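Local structure of nucleoside phosphorylase, putative (Trypanosoma brucei, 3BJE) at residues I102-I107 with M141-L146. The protein is a homodimeric uridine phosphorylase, splitting uridine with phosphate into uracil and ribose 1-phosphate. Residues are numbered along the deposited sequence; the frame is centred on the assembly and turned at random.
With R1P (1-O-phosphono-alpha-D-ribofuranose), chain C.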
# COMPACT_ATOMS: atom_id res chain seq x y z
N ILE A 102 3.66 0.02 -8.22
CA ILE A 102 3.56 1.28 -8.94
C ILE A 102 4.94 1.80 -9.35
O ILE A 102 5.22 2.09 -10.52
CB ILE A 102 2.85 2.32 -8.08
CG1 ILE A 102 1.35 1.99 -8.01
CG2 ILE A 102 3.05 3.74 -8.67
CD1 ILE A 102 0.59 2.79 -6.97
N VAL A 103 5.82 1.95 -8.37
CA VAL A 103 7.10 2.59 -8.63
C VAL A 103 7.99 1.76 -9.57
O VAL A 103 8.68 2.32 -10.44
CB VAL A 103 7.81 2.91 -7.30
CG1 VAL A 103 9.22 3.46 -7.53
CG2 VAL A 103 6.99 3.94 -6.52
N LEU A 104 8.03 0.43 -9.38
CA LEU A 104 8.83 -0.40 -10.29
C LEU A 104 8.31 -0.39 -11.74
O LEU A 104 9.12 -0.41 -12.68
CB LEU A 104 8.99 -1.83 -9.79
CG LEU A 104 10.03 -2.03 -8.69
CD1 LEU A 104 9.98 -3.49 -8.25
CD2 LEU A 104 11.44 -1.64 -9.12
N ASN A 105 6.99 -0.38 -11.94
CA ASN A 105 6.45 -0.24 -13.31
C ASN A 105 6.90 1.07 -13.94
O ASN A 105 7.27 1.10 -15.12
CB ASN A 105 4.92 -0.30 -13.28
CG ASN A 105 4.40 -1.70 -13.45
OD1 ASN A 105 4.16 -2.13 -14.58
ND2 ASN A 105 4.25 -2.44 -12.35
N GLU A 106 6.89 2.14 -13.15
CA GLU A 106 7.25 3.44 -13.67
C GLU A 106 8.75 3.57 -13.92
O GLU A 106 9.14 4.11 -14.95
CB GLU A 106 6.66 4.55 -12.79
CG GLU A 106 5.13 4.47 -12.80
CD GLU A 106 4.43 5.55 -12.01
OE1 GLU A 106 5.09 6.42 -11.42
OE2 GLU A 106 3.18 5.52 -11.99
N ILE A 107 9.57 3.01 -13.03
CA ILE A 107 11.02 2.90 -13.30
C ILE A 107 11.28 2.10 -14.59
O ILE A 107 12.13 2.47 -15.42
CB ILE A 107 11.77 2.28 -12.09
CG1 ILE A 107 11.83 3.27 -10.92
CG2 ILE A 107 13.19 1.81 -12.51
CD1 ILE A 107 12.21 2.60 -9.58
N MET A 141 20.67 -2.19 -13.75
CA MET A 141 19.83 -1.64 -12.71
C MET A 141 20.14 -2.31 -11.39
O MET A 141 20.10 -3.54 -11.28
CB MET A 141 18.35 -1.85 -13.07
CG MET A 141 17.93 -1.17 -14.38
SD MET A 141 18.16 0.64 -14.33
CE MET A 141 17.20 1.08 -12.87
N LYS A 142 20.43 -1.49 -10.38
CA LYS A 142 20.70 -1.94 -9.02
C LYS A 142 19.75 -1.17 -8.10
O LYS A 142 19.79 0.05 -8.04
CB LYS A 142 22.13 -1.62 -8.61
CG LYS A 142 23.20 -1.76 -9.68
CD LYS A 142 23.46 -3.17 -10.05
CE LYS A 142 24.68 -3.25 -10.98
NZ LYS A 142 25.01 -4.66 -11.31
N ILE A 143 18.90 -1.90 -7.37
CA ILE A 143 17.87 -1.29 -6.53
C ILE A 143 17.94 -1.87 -5.12
O ILE A 143 17.82 -3.08 -4.95
CB ILE A 143 16.47 -1.54 -7.12
CG1 ILE A 143 16.43 -1.05 -8.58
CG2 ILE A 143 15.36 -0.88 -6.26
CD1 ILE A 143 15.12 -1.32 -9.31
N ILE A 144 18.17 -1.03 -4.12
CA ILE A 144 18.23 -1.48 -2.74
C ILE A 144 17.27 -0.71 -1.86
O ILE A 144 17.31 0.50 -1.79
CB ILE A 144 19.66 -1.38 -2.16
CG1 ILE A 144 20.66 -2.10 -3.07
CG2 ILE A 144 19.71 -1.98 -0.70
CD1 ILE A 144 22.10 -1.95 -2.64
N ARG A 145 16.41 -1.45 -1.17
CA ARG A 145 15.55 -0.87 -0.15
C ARG A 145 16.32 -0.72 1.14
O ARG A 145 16.98 -1.65 1.57
CB ARG A 145 14.34 -1.77 0.07
CG ARG A 145 13.59 -1.48 1.36
CD ARG A 145 12.23 -2.13 1.37
NE ARG A 145 11.70 -2.27 2.74
CZ ARG A 145 11.36 -1.25 3.53
NH1 ARG A 145 10.92 -1.51 4.75
NH2 ARG A 145 11.45 0.03 3.12
N LEU A 146 16.26 0.47 1.72
CA LEU A 146 16.77 0.72 3.07
C LEU A 146 15.57 1.13 3.91
O LEU A 146 15.02 2.22 3.74
CB LEU A 146 17.87 1.79 3.11
CG LEU A 146 18.32 2.22 4.52
CD1 LEU A 146 18.74 1.04 5.42
CD2 LEU A 146 19.45 3.24 4.44
C5 R1P C . 5.49 0.73 8.35
O5 R1P C . 5.69 1.51 9.54
C4 R1P C . 6.53 1.07 7.31
O4 R1P C . 7.86 1.01 7.85
C1 R1P C . 8.66 0.05 7.14
C2 R1P C . 7.61 -0.89 6.52
O2 R1P C . 8.06 -1.76 5.45
C3 R1P C . 6.51 0.10 6.14
O3 R1P C . 6.81 0.82 4.93
O1 R1P C . 9.59 0.66 6.18
P R1P C . 9.94 2.22 5.96
O1P R1P C . 8.57 2.72 5.47
O2P R1P C . 11.01 2.20 4.88
O3P R1P C . 10.33 2.84 7.25
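Helix-on-sheet packing in the core of a phosphorylase-superfamily fold joins Leu104 and Ile107 of helix 97-112 to Ile143 of strand 142-151, which carries Arg145 into the ribose 1-phosphate pocket, and to Met141 just before it. The closest touch is between methyl ends: Leu104 CD2 lies 3.7 Å from Ile143 CD1, the two side chains crossing at a slant. Leu104's CB leaves its helix to one side, and its branched end makes up the distance. The CB of Ile143 instead points toward the helix, and with CG1 trans to the carbonyl carbon (chi1 -55°) and CD1 extended beyond it, a slim branch reaches Leu104, although Leu104 CA and Ile143 CA are 9.8 Å apart. One turn on, Ile107 offers its short branch, CG2, to the terminal methyl of Met141, CE, at 4.1 Å. Methionine suits this spot because its unbranched chain can fold, here at both chi2 and chi3, to present that methyl. No hydrogen bond crosses the interface, as befits four buried apolar side chains.

Two residues beyond Ile143 along the strand, Arg145 extends its chain to the ligand. Arg145 NH1 donates to O1 of the sugar phosphate at 2.9 Å, the acceptor lying at the guanidinium edge, in plane. Arg145 NH2 donates to its phosphate oxygen O2P at 2.8 Å, nearly straight at 170°. Salt bridges to Glu292 and Glu294 further fix the group's orientation.

Phe48 of the parallel neighbouring strand 45-49 touches Leu104, Ile107 and Ile143 alike, while helix 295-305 meets Leu104 through Leu301 and Ser302; helix 329-348 packs against Ile144, which points to the other face of the strand.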